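Local coordinates for protein tryptophanyl-tRNA synthetase (Cryptosporidium parvum Iowa II, PDB 3HV0) that probably joins L-tryptophan to tRNA(Trp) at the cost of ATP, as a class I aminoacyl-tRNA synthetase, and here holds tryptophan in its pocket, at residues S58-E63 with M236-A241; V94-T99 with K140-C145; A293-Q298 with K335-G340. All coordinates share one frame; numbering follows the deposited sequence.

Contact 1: residues S58-E63 with M236-A241; sequences SHRDFE and MVRDVA
A salt bridge between Arg238 and Asp61 ties two parts of the Rossmann-like core of this class I synthetase, within the C-terminal portion of the full protein that carries the catalytic core. It is a worked example of a β-α-β crossover whose helix is bonded to the end of a neighbouring antiparallel strand: helix 231-240 links the parallel strands 222-227 and 250-254, and strand 56-60 pairs antiparallel with the latter. Along the helix, Met236 packs on Pro198 and Ala202 of helix 192-202, and Val237 on Ala202. Arg238 points toward the turn that ends strand 56-60. Its chain runs out from the helix and bends at chi3 (59°), which turns the guanidinium end-on to Asp61. Asp61 has left-handed helical backbone angles just after the strand, and its carbonyl O bonds to Ser250 OG. Arg60, the last strand residue, crosses Arg238 at a slant: its CB sits 4.1 Å above the Arg238 guanidinium plane, offset toward the rim, and the two CD atoms are 4.1 Å apart. The two guanidinium groups are near parallel, 13° apart, but not stacked, with Arg60 NE 4.8 Å from Arg238 NE. Like charges are tolerable here, probably because each has its own acid: Arg60 NH1 pairs with Asp231 at the start of the same helix. Arg238 NH1 is further tied to Pro249 O, and the Arg238 carbonyl accepts from Lys248, while Val240 packs on Ile175. The grip is even but converges on one oxygen: Arg238 NH1 and NH2 both donate to Asp61 OD2, each at 2.8 Å. That oxygen lies in the guanidinium plane, and both nitrogens reach it from one face of the carboxylate, whose plane is turned 69° from the guanidinium.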
ATOM      1  N   SER A  58      28.234  -0.738  14.729  1.00 25.82           N
ATOM      2  CA  SER A  58      27.685  -2.032  14.377  1.00 25.65           C
ATOM      3  C   SER A  58      27.344  -2.106  12.890  1.00 25.26           C
ATOM      4  O   SER A  58      27.115  -1.074  12.262  1.00 25.05           O
ATOM      5  CB  SER A  58      26.438  -2.269  15.225  1.00 25.64           C
ATOM      6  OG  SER A  58      26.240  -3.641  15.436  1.00 27.65           O
ATOM      7  N   HIS A  59      27.327  -3.322  12.332  1.00 24.76           N
ATOM      8  CA  HIS A  59      26.983  -3.519  10.922  1.00 24.45           C
ATOM      9  C   HIS A  59      26.460  -4.919  10.581  1.00 24.58           C
ATOM     10  O   HIS A  59      26.605  -5.861  11.346  1.00 24.81           O
ATOM     11  CB  HIS A  59      28.188  -3.225  10.051  1.00 24.06           C
ATOM     12  CG  HIS A  59      29.249  -4.280  10.117  1.00 24.58           C
ATOM     13  ND1 HIS A  59      29.506  -5.145   9.075  1.00 23.61           N
ATOM     14  CD2 HIS A  59      30.097  -4.629  11.113  1.00 23.15           C
ATOM     15  CE1 HIS A  59      30.479  -5.966   9.421  1.00 23.53           C
ATOM     16  NE2 HIS A  59      30.850  -5.677  10.653  1.00 23.29           N
ATOM     17  N   ARG A  60      25.826  -5.016   9.419  1.00 24.84           N
ATOM     18  CA  ARG A  60      25.557  -6.276   8.727  1.00 24.54           C
ATOM     19  C   ARG A  60      26.086  -6.169   7.303  1.00 24.32           C
ATOM     20  O   ARG A  60      25.646  -5.326   6.535  1.00 23.48           O
ATOM     21  CB  ARG A  60      24.060  -6.549   8.672  1.00 24.76           C
ATOM     22  CG  ARG A  60      23.424  -6.589  10.022  1.00 25.49           C
ATOM     23  CD  ARG A  60      21.980  -7.082   9.999  1.00 25.72           C
ATOM     24  NE  ARG A  60      21.801  -8.033  11.099  1.00 27.54           N
ATOM     25  CZ  ARG A  60      20.737  -8.118  11.890  1.00 28.69           C
ATOM     26  NH1 ARG A  60      19.696  -7.315  11.721  1.00 31.70           N
ATOM     27  NH2 ARG A  60      20.713  -9.026  12.852  1.00 28.23           N
ATOM     28  N   ASP A  61      27.054  -7.015   6.972  1.00 24.73           N
ATOM     29  CA  ASP A  61      27.624  -7.116   5.624  1.00 24.95           C
ATOM     30  C   ASP A  61      28.085  -5.782   5.058  1.00 25.00           C
ATOM     31  O   ASP A  61      27.981  -5.561   3.846  1.00 25.55           O
ATOM     32  CB  ASP A  61      26.633  -7.783   4.651  1.00 25.13           C
ATOM     33  CG  ASP A  61      26.394  -9.256   4.959  1.00 25.27           C
ATOM     34  OD1 ASP A  61      27.127  -9.864   5.755  1.00 25.86           O
ATOM     35  OD2 ASP A  61      25.453  -9.820   4.393  1.00 27.09           O
ATOM     36  N   PHE A  62      28.569  -4.896   5.930  1.00 24.74           N
ATOM     37  CA  PHE A  62      29.283  -3.702   5.497  1.00 24.80           C
ATOM     38  C   PHE A  62      30.562  -4.106   4.764  1.00 25.01           C
ATOM     39  O   PHE A  62      30.985  -3.420   3.856  1.00 25.32           O
ATOM     40  CB  PHE A  62      29.613  -2.799   6.689  1.00 24.84           C
ATOM     41  CG  PHE A  62      30.368  -1.534   6.321  1.00 24.91           C
ATOM     42  CD1 PHE A  62      29.759  -0.526   5.587  1.00 24.61           C
ATOM     43  CD2 PHE A  62      31.679  -1.353   6.722  1.00 25.39           C
ATOM     44  CE1 PHE A  62      30.444   0.621   5.250  1.00 24.44           C
ATOM     45  CE2 PHE A  62      32.374  -0.196   6.389  1.00 25.05           C
ATOM     46  CZ  PHE A  62      31.762   0.783   5.645  1.00 25.17           C
ATOM     47  N   GLU A  63      31.167  -5.223   5.144  1.00 25.27           N
ATOM     48  CA  GLU A  63      32.365  -5.720   4.423  1.00 26.04           C
ATOM     49  C   GLU A  63      32.044  -6.069   2.950  1.00 26.05           C
ATOM     50  O   GLU A  63      32.897  -5.955   2.090  1.00 25.83           O
ATOM     51  CB  GLU A  63      33.068  -6.878   5.175  1.00 25.84           C
ATOM     52  CG  GLU A  63      32.413  -8.265   5.105  1.00 27.03           C
ATOM     53  CD  GLU A  63      31.067  -8.346   5.798  1.00 29.64           C
ATOM     54  OE1 GLU A  63      30.770  -7.450   6.624  1.00 28.63           O
ATOM     55  OE2 GLU A  63      30.305  -9.308   5.500  1.00 31.57           O
ATOM     56  N   MET A 236      14.303  -8.332   8.664  1.00 28.67           N
ATOM     57  CA  MET A 236      13.218  -8.951   7.894  1.00 28.56           C
ATOM     58  C   MET A 236      13.509  -8.968   6.379  1.00 28.15           C
ATOM     59  O   MET A 236      13.442 -10.002   5.735  1.00 27.96           O
ATOM     60  CB  MET A 236      11.916  -8.193   8.168  1.00 28.72           C
ATOM     61  CG  MET A 236      10.728  -8.630   7.325  1.00 29.36           C
ATOM     62  SD  MET A 236       9.539  -7.295   7.185  1.00 33.91           S
ATOM     63  CE  MET A 236      10.529  -6.058   6.309  1.00 30.06           C
ATOM     64  N   VAL A 237      13.849  -7.813   5.830  1.00 27.97           N
ATOM     65  CA  VAL A 237      14.120  -7.697   4.411  1.00 27.70           C
ATOM     66  C   VAL A 237      15.363  -8.506   3.967  1.00 27.39           C
ATOM     67  O   VAL A 237      15.418  -8.974   2.838  1.00 27.70           O
ATOM     68  CB  VAL A 237      14.245  -6.219   3.979  1.00 27.55           C
ATOM     69  CG1 VAL A 237      15.707  -5.784   3.955  1.00 27.70           C
ATOM     70  CG2 VAL A 237      13.606  -6.026   2.615  1.00 27.66           C
ATOM     71  N   ARG A 238      16.340  -8.694   4.842  1.00 26.99           N
ATOM     72  CA  ARG A 238      17.481  -9.567   4.511  1.00 26.89           C
ATOM     73  C   ARG A 238      17.082 -11.044   4.437  1.00 26.78           C
ATOM     74  O   ARG A 238      17.707 -11.836   3.738  1.00 27.19           O
ATOM     75  CB  ARG A 238      18.630  -9.392   5.517  1.00 26.64           C
ATOM     76  CG  ARG A 238      19.507  -8.190   5.226  1.00 26.50           C
ATOM     77  CD  ARG A 238      20.558  -7.968   6.310  1.00 26.45           C
ATOM     78  NE  ARG A 238      21.443  -9.120   6.470  1.00 25.53           N
ATOM     79  CZ  ARG A 238      22.585  -9.315   5.812  1.00 26.20           C
ATOM     80  NH1 ARG A 238      23.031  -8.438   4.917  1.00 26.71           N
ATOM     81  NH2 ARG A 238      23.297 -10.407   6.050  1.00 25.88           N
ATOM     82  N   ASP A 239      16.056 -11.413   5.183  1.00 26.53           N
ATOM     83  CA  ASP A 239      15.534 -12.753   5.128  1.00 26.53           C
ATOM     84  C   ASP A 239      14.704 -12.991   3.869  1.00 25.94           C
ATOM     85  O   ASP A 239      14.673 -14.123   3.389  1.00 25.95           O
ATOM     86  CB  ASP A 239      14.693 -13.062   6.374  1.00 27.02           C
ATOM     87  CG  ASP A 239      15.536 -13.544   7.543  1.00 28.72           C
ATOM     88  OD1 ASP A 239      16.576 -12.922   7.849  1.00 30.28           O
ATOM     89  OD2 ASP A 239      15.151 -14.565   8.156  1.00 32.46           O
ATOM     90  N   VAL A 240      14.025 -11.969   3.339  1.00 25.08           N
ATOM     91  CA  VAL A 240      13.200 -12.175   2.128  1.00 24.94           C
ATOM     92  C   VAL A 240      13.965 -11.982   0.814  1.00 24.59           C
ATOM     93  O   VAL A 240      13.573 -12.563  -0.201  1.00 25.29           O
ATOM     94  CB  VAL A 240      11.897 -11.320   2.115  1.00 24.64           C
ATOM     95  CG1 VAL A 240      11.046 -11.663   3.294  1.00 24.63           C
ATOM     96  CG2 VAL A 240      12.209  -9.862   2.129  1.00 24.54           C
ATOM     97  N   ALA A 241      15.037 -11.192   0.835  1.00 23.80           N
ATOM     98  CA  ALA A 241      15.883 -10.956  -0.349  1.00 23.58           C
ATOM     99  C   ALA A 241      16.119 -12.186  -1.243  1.00 23.41           C
ATOM    100  O   ALA A 241      15.855 -12.138  -2.435  1.00 23.12           O
ATOM    101  CB  ALA A 241      17.249 -10.367   0.073  1.00 23.45           C
TER

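Contact 2: residues V94-T99 with K140-C145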
ATOM      1  N   VAL A  94      22.364  12.713  13.451  1.00 28.39           N
ATOM      2  CA  VAL A  94      23.461  11.760  13.565  1.00 27.95           C
ATOM      3  C   VAL A  94      23.510  10.814  12.344  1.00 27.87           C
ATOM      4  O   VAL A  94      24.544  10.716  11.676  1.00 28.42           O
ATOM      5  CB  VAL A  94      23.439  11.012  14.926  1.00 28.05           C
ATOM      6  CG1 VAL A  94      24.320   9.739  14.896  1.00 27.54           C
ATOM      7  CG2 VAL A  94      23.876  11.969  16.052  1.00 27.12           C
ATOM      8  N   PRO A  95      22.400  10.161  12.004  1.00 27.28           N
ATOM      9  CA  PRO A  95      22.514   9.348  10.794  1.00 27.04           C
ATOM     10  C   PRO A  95      22.662  10.155   9.500  1.00 26.64           C
ATOM     11  O   PRO A  95      23.355   9.716   8.597  1.00 27.49           O
ATOM     12  CB  PRO A  95      21.206   8.549  10.787  1.00 26.92           C
ATOM     13  CG  PRO A  95      20.719   8.593  12.166  1.00 26.84           C
ATOM     14  CD  PRO A  95      21.112   9.943  12.675  1.00 27.10           C
ATOM     15  N   PHE A  96      22.035  11.327   9.418  1.00 26.03           N
ATOM     16  CA  PHE A  96      22.093  12.163   8.212  1.00 25.23           C
ATOM     17  C   PHE A  96      23.489  12.762   7.956  1.00 24.94           C
ATOM     18  O   PHE A  96      23.994  12.698   6.830  1.00 24.22           O
ATOM     19  CB  PHE A  96      21.005  13.244   8.230  1.00 24.99           C
ATOM     20  CG  PHE A  96      19.642  12.712   7.872  1.00 25.08           C
ATOM     21  CD1 PHE A  96      19.317  12.442   6.564  1.00 24.77           C
ATOM     22  CD2 PHE A  96      18.717  12.417   8.852  1.00 24.18           C
ATOM     23  CE1 PHE A  96      18.096  11.910   6.235  1.00 24.00           C
ATOM     24  CE2 PHE A  96      17.493  11.899   8.525  1.00 23.79           C
ATOM     25  CZ  PHE A  96      17.177  11.648   7.221  1.00 23.57           C
ATOM     26  N   LEU A  97      24.101  13.326   8.994  1.00 24.84           N
ATOM     27  CA  LEU A  97      25.474  13.823   8.900  1.00 25.03           C
ATOM     28  C   LEU A  97      26.447  12.706   8.505  1.00 25.06           C
ATOM     29  O   LEU A  97      27.371  12.912   7.717  1.00 25.54           O
ATOM     30  CB  LEU A  97      25.924  14.483  10.210  1.00 24.88           C
ATOM     31  CG  LEU A  97      25.317  15.838  10.620  1.00 25.47           C
ATOM     32  CD1 LEU A  97      26.070  16.404  11.839  1.00 24.81           C
ATOM     33  CD2 LEU A  97      25.288  16.863   9.498  1.00 24.43           C
ATOM     34  N   PHE A  98      26.220  11.507   9.026  1.00 25.20           N
ATOM     35  CA  PHE A  98      27.070  10.356   8.686  1.00 25.23           C
ATOM     36  C   PHE A  98      26.923   9.899   7.223  1.00 25.25           C
ATOM     37  O   PHE A  98      27.910   9.624   6.539  1.00 25.99           O
ATOM     38  CB  PHE A  98      26.766   9.198   9.615  1.00 24.98           C
ATOM     39  CG  PHE A  98      27.731   8.081   9.499  1.00 25.28           C
ATOM     40  CD1 PHE A  98      29.036   8.242   9.933  1.00 26.51           C
ATOM     41  CD2 PHE A  98      27.345   6.872   8.946  1.00 25.71           C
ATOM     42  CE1 PHE A  98      29.952   7.215   9.827  1.00 26.76           C
ATOM     43  CE2 PHE A  98      28.225   5.833   8.840  1.00 26.06           C
ATOM     44  CZ  PHE A  98      29.547   5.993   9.288  1.00 27.36           C
ATOM     45  N   THR A  99      25.688   9.846   6.748  1.00 24.63           N
ATOM     46  CA  THR A  99      25.405   9.540   5.355  1.00 24.18           C
ATOM     47  C   THR A  99      25.999  10.539   4.349  1.00 24.41           C
ATOM     48  O   THR A  99      26.408  10.163   3.253  1.00 24.15           O
ATOM     49  CB  THR A  99      23.911   9.541   5.125  1.00 24.43           C
ATOM     50  OG1 THR A  99      23.283   8.633   6.052  1.00 23.11           O
ATOM     51  CG2 THR A  99      23.623   9.156   3.658  1.00 24.02           C
ATOM     52  N   LYS A 140      13.645  20.111   4.180  1.00 25.19           N
ATOM     53  CA  LYS A 140      14.492  21.295   4.238  1.00 25.53           C
ATOM     54  C   LYS A 140      15.643  21.113   5.235  1.00 25.41           C
ATOM     55  O   LYS A 140      16.802  21.458   4.944  1.00 25.48           O
ATOM     56  CB  LYS A 140      13.674  22.543   4.619  1.00 25.67           C
ATOM     57  CG  LYS A 140      12.607  22.939   3.617  1.00 26.41           C
ATOM     58  CD  LYS A 140      11.722  24.064   4.142  1.00 27.59           C
ATOM     59  CE  LYS A 140      11.005  24.761   2.984  1.00 29.20           C
ATOM     60  NZ  LYS A 140      10.006  25.784   3.413  1.00 31.00           N
ATOM     61  N   ASP A 141      15.321  20.597   6.414  1.00 25.15           N
ATOM     62  CA  ASP A 141      16.352  20.287   7.396  1.00 25.37           C
ATOM     63  C   ASP A 141      17.295  19.237   6.827  1.00 24.98           C
ATOM     64  O   ASP A 141      18.488  19.266   7.080  1.00 24.22           O
ATOM     65  CB  ASP A 141      15.748  19.705   8.675  1.00 25.91           C
ATOM     66  CG  ASP A 141      14.826  20.656   9.400  1.00 26.55           C
ATOM     67  OD1 ASP A 141      13.943  20.155  10.140  1.00 28.88           O
ATOM     68  OD2 ASP A 141      14.981  21.882   9.261  1.00 27.54           O
ATOM     69  N   ILE A 142      16.739  18.271   6.095  1.00 24.91           N
ATOM     70  CA  ILE A 142      17.555  17.191   5.549  1.00 24.80           C
ATOM     71  C   ILE A 142      18.495  17.748   4.484  1.00 24.88           C
ATOM     72  O   ILE A 142      19.701  17.487   4.533  1.00 25.20           O
ATOM     73  CB  ILE A 142      16.708  16.020   5.032  1.00 24.69           C
ATOM     74  CG1 ILE A 142      16.114  15.270   6.225  1.00 24.38           C
ATOM     75  CG2 ILE A 142      17.552  15.058   4.176  1.00 24.88           C
ATOM     76  CD1 ILE A 142      15.040  14.277   5.885  1.00 23.29           C
ATOM     77  N   ILE A 143      17.961  18.553   3.570  1.00 24.75           N
ATOM     78  CA  ILE A 143      18.775  19.167   2.501  1.00 25.05           C
ATOM     79  C   ILE A 143      19.824  20.124   3.078  1.00 25.48           C
ATOM     80  O   ILE A 143      20.922  20.277   2.522  1.00 25.62           O
ATOM     81  CB  ILE A 143      17.893  19.904   1.472  1.00 24.93           C
ATOM     82  CG1 ILE A 143      17.024  18.902   0.708  1.00 24.80           C
ATOM     83  CG2 ILE A 143      18.736  20.707   0.485  1.00 24.14           C
ATOM     84  CD1 ILE A 143      15.793  19.510   0.101  1.00 23.74           C
ATOM     85  N   ALA A 144      19.490  20.745   4.207  1.00 25.75           N
ATOM     86  CA  ALA A 144      20.419  21.654   4.894  1.00 25.92           C
ATOM     87  C   ALA A 144      21.710  20.985   5.395  1.00 25.92           C
ATOM     88  O   ALA A 144      22.610  21.675   5.822  1.00 26.55           O
ATOM     89  CB  ALA A 144      19.705  22.377   6.054  1.00 25.54           C
ATOM     90  N   CYS A 145      21.792  19.656   5.359  1.00 26.19           N
ATOM     91  CA  CYS A 145      23.025  18.938   5.713  1.00 26.21           C
ATOM     92  C   CYS A 145      24.071  18.927   4.586  1.00 26.40           C
ATOM     93  O   CYS A 145      25.182  18.409   4.756  1.00 26.37           O
ATOM     94  CB  CYS A 145      22.698  17.494   6.109  1.00 26.68           C
ATOM     95  SG  CYS A 145      21.549  17.259   7.567  1.00 27.80           S
TER
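Phe96 and Ile142 meet where two helices pack side by side against the sheet of the nucleotide-binding (Rossmann-like) fold. Helix 93-106 leads from strand 76-81 to strand 110-114, and helix 128-143 continues from there to strand 152-156, so successive β-α-β crossovers bring both against strand 110-114. The sequence just ahead of the first helix, HVGH, matches the HIGH signature of class I synthetases.

Going along that helix, Phe96 does most of the work. Its CG is anti to the carbonyl carbon (chi1 -78°), which directs the ring toward Ile142. Of the Ile142 atoms CG1 alone lies over the ring face, offset toward the rim: it is 4.1 Å from the centroid, 20° off the normal, a CH-pi contact, while CD1 reaches past it, outside the ring outline, to CZ of Phe96 at 3.6 Å. Ile142 CG2 lies beyond the rim on the same side, 3.8 Å from Phe96 CE1. Ile112 of strand 110-114 and Phe147 touch both residues, closing the cluster. Nearer the backbone, the Phe96 CB meets Cys145 SG at 4.1 Å. Leu97, one residue on, reaches the same sulfur from another side, its CD2 4.2 Å away. Phe98 turns to the other flank, where it stacks on Phe56 and meets Phe51 edge to face.

No hydrogen bond joins the segments. The Phe96 side chain is about 7 Å from the bound tryptophan, and the contact rests on dispersion, the CH-pi approach and the burial of Phe96 and Ile142.

Contact 3: residues A293-Q298 with K335-G340; sequences AFSGGQ and KKYSSG
Tyr337 reaches from helix 327-339 to the loop around Ser295, and its phenol oxygen is the only atom of the helix segment that comes close to the loop segment. From CB, the side chain leaves the helix with CG anti to the backbone nitrogen (chi1 -172°), which sends the ring across toward the loop. The ring passes beside helix 344-367, touching Ser344 and Ile347, and rests against Ala309 in the intervening loop. The residue is buried, and its tip reaches the loop 293-298. There OH hydrogen-bonds to Asp314 OD1, the same oxygen that Gly296 N binds, so one carboxylate oxygen links helix and loop. Across the contact, Tyr337 OH lies 3.3 Å from Ser295 OG and 3.6 Å from Gly297 N.

The loop is folded around this point. Ser295 OG accepts from Gly297 N at 3.3 Å, with an N-H...O angle of 160°, and bonds also to Ser344 OG, tying the turn to helix 344-367. Thus two successive backbone N-H groups, of Gly296 and Gly297, are each satisfied by an oxygen beside the tyrosine tip. The Ser295-to-Gly297 link defines an ST turn, here beside the helices 327-339 and 344-367 of the all-helical C-terminal domain, which in relatives of this family recognises the tRNA anticodon.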
ATOM      1  N   ALA A 293      18.863  18.213  30.985  1.00 27.59           N
ATOM      2  CA  ALA A 293      20.052  17.399  30.689  1.00 27.68           C
ATOM      3  C   ALA A 293      20.572  16.750  31.955  1.00 27.81           C
ATOM      4  O   ALA A 293      21.115  17.429  32.816  1.00 27.58           O
ATOM      5  CB  ALA A 293      21.142  18.247  30.051  1.00 27.56           C
ATOM      6  N   PHE A 294      20.411  15.435  32.061  1.00 28.24           N
ATOM      7  CA  PHE A 294      20.823  14.703  33.259  1.00 28.55           C
ATOM      8  C   PHE A 294      22.340  14.807  33.496  1.00 28.76           C
ATOM      9  O   PHE A 294      23.145  14.420  32.647  1.00 28.75           O
ATOM     10  CB  PHE A 294      20.405  13.232  33.161  1.00 28.65           C
ATOM     11  CG  PHE A 294      20.540  12.476  34.457  1.00 28.91           C
ATOM     12  CD1 PHE A 294      19.490  12.442  35.367  1.00 29.03           C
ATOM     13  CD2 PHE A 294      21.714  11.792  34.764  1.00 29.14           C
ATOM     14  CE1 PHE A 294      19.607  11.747  36.565  1.00 29.09           C
ATOM     15  CE2 PHE A 294      21.841  11.098  35.959  1.00 29.25           C
ATOM     16  CZ  PHE A 294      20.784  11.074  36.863  1.00 29.28           C
ATOM     17  N   SER A 295      22.714  15.338  34.656  1.00 29.04           N
ATOM     18  CA  SER A 295      24.118  15.506  35.022  1.00 29.23           C
ATOM     19  C   SER A 295      24.644  14.248  35.704  1.00 29.52           C
ATOM     20  O   SER A 295      23.892  13.520  36.353  1.00 29.39           O
ATOM     21  CB  SER A 295      24.290  16.715  35.956  1.00 29.21           C
ATOM     22  OG  SER A 295      25.660  17.047  36.141  1.00 29.00           O
ATOM     23  N   GLY A 296      25.942  14.002  35.540  1.00 29.98           N
ATOM     24  CA  GLY A 296      26.640  12.935  36.255  1.00 30.35           C
ATOM     25  C   GLY A 296      27.459  13.454  37.430  1.00 30.84           C
ATOM     26  O   GLY A 296      28.057  12.665  38.175  1.00 30.96           O
ATOM     27  N   GLY A 297      27.488  14.779  37.600  1.00 31.37           N
ATOM     28  CA  GLY A 297      28.218  15.419  38.694  1.00 31.77           C
ATOM     29  C   GLY A 297      27.467  15.298  40.001  1.00 32.25           C
ATOM     30  O   GLY A 297      26.274  14.996  40.010  1.00 32.23           O
ATOM     31  N   GLN A 298      28.174  15.533  41.104  1.00 32.90           N
ATOM     32  CA  GLN A 298      27.595  15.405  42.438  1.00 33.29           C
ATOM     33  C   GLN A 298      26.605  16.542  42.677  1.00 33.74           C
ATOM     34  O   GLN A 298      26.748  17.629  42.107  1.00 33.68           O
ATOM     35  CB  GLN A 298      28.695  15.408  43.498  1.00 33.29           C
ATOM     36  N   LYS A 335      38.801  14.417  31.196  1.00 25.17           N
ATOM     37  CA  LYS A 335      39.733  14.264  32.313  1.00 25.07           C
ATOM     38  C   LYS A 335      39.426  15.271  33.423  1.00 24.94           C
ATOM     39  O   LYS A 335      39.297  14.896  34.578  1.00 25.09           O
ATOM     40  CB  LYS A 335      41.181  14.438  31.839  1.00 25.11           C
ATOM     41  N   LYS A 336      39.314  16.545  33.067  1.00 24.79           N
ATOM     42  CA  LYS A 336      39.063  17.602  34.049  1.00 24.87           C
ATOM     43  C   LYS A 336      37.707  17.459  34.752  1.00 24.91           C
ATOM     44  O   LYS A 336      37.607  17.668  35.964  1.00 24.91           O
ATOM     45  CB  LYS A 336      39.177  18.985  33.394  1.00 24.74           C
ATOM     46  N   TYR A 337      36.673  17.110  33.988  1.00 25.06           N
ATOM     47  CA  TYR A 337      35.314  16.901  34.530  1.00 25.12           C
ATOM     48  C   TYR A 337      35.208  15.609  35.349  1.00 25.18           C
ATOM     49  O   TYR A 337      34.399  15.514  36.275  1.00 24.93           O
ATOM     50  CB  TYR A 337      34.283  16.889  33.393  1.00 25.16           C
ATOM     51  CG  TYR A 337      32.823  16.868  33.830  1.00 25.43           C
ATOM     52  CD1 TYR A 337      32.357  17.698  34.850  1.00 25.60           C
ATOM     53  CD2 TYR A 337      31.900  16.045  33.193  1.00 25.56           C
ATOM     54  CE1 TYR A 337      31.018  17.685  35.243  1.00 25.64           C
ATOM     55  CE2 TYR A 337      30.557  16.032  33.570  1.00 25.57           C
ATOM     56  CZ  TYR A 337      30.118  16.851  34.593  1.00 25.79           C
ATOM     57  OH  TYR A 337      28.784  16.834  34.964  1.00 26.15           O
ATOM     58  N   SER A 338      36.018  14.619  34.990  1.00 25.41           N
ATOM     59  CA  SER A 338      36.175  13.407  35.788  1.00 25.63           C
ATOM     60  C   SER A 338      36.848  13.690  37.147  1.00 25.76           C
ATOM     61  O   SER A 338      36.383  13.233  38.189  1.00 25.86           O
ATOM     62  CB  SER A 338      37.003  12.382  35.008  1.00 25.66           C
ATOM     63  OG  SER A 338      37.577  11.408  35.859  1.00 26.07           O
ATOM     64  N   SER A 339      37.943  14.442  37.122  1.00 25.82           N
ATOM     65  CA  SER A 339      38.787  14.616  38.294  1.00 25.87           C
ATOM     66  C   SER A 339      38.254  15.672  39.258  1.00 25.98           C
ATOM     67  O   SER A 339      38.737  15.781  40.390  1.00 26.18           O
ATOM     68  CB  SER A 339      40.209  14.979  37.862  1.00 25.94           C
ATOM     69  OG  SER A 339      40.224  16.163  37.086  1.00 25.95           O
ATOM     70  N   GLY A 340      37.278  16.456  38.810  1.00 25.93           N
ATOM     71  CA  GLY A 340      36.641  17.468  39.654  1.00 25.86           C
ATOM     72  C   GLY A 340      37.170  18.883  39.505  1.00 25.85           C
ATOM     73  O   GLY A 340      36.798  19.756  40.286  1.00 25.79           O
TER

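Overall arrangement
Contacts 1 and 2 belong to the Rossmann-like core and contact 3 to the helical region beyond it. Contact 2 falls between the two segments of contact 1 along the chain, and contact 3 follows after both. The centres of contacts 1 and 2 are about 23 Å apart, and their nearest atoms about 7 Å; contact 3 lies about 39 Å and about 30 Å from them, centre to centre. Contacts 1 and 2 both lie against the one mixed sheet, the first near strands 56-60 and 250-254, the second beside strand 110-114. Contact 3 instead fastens a loop to helices 327-339 and 344-367.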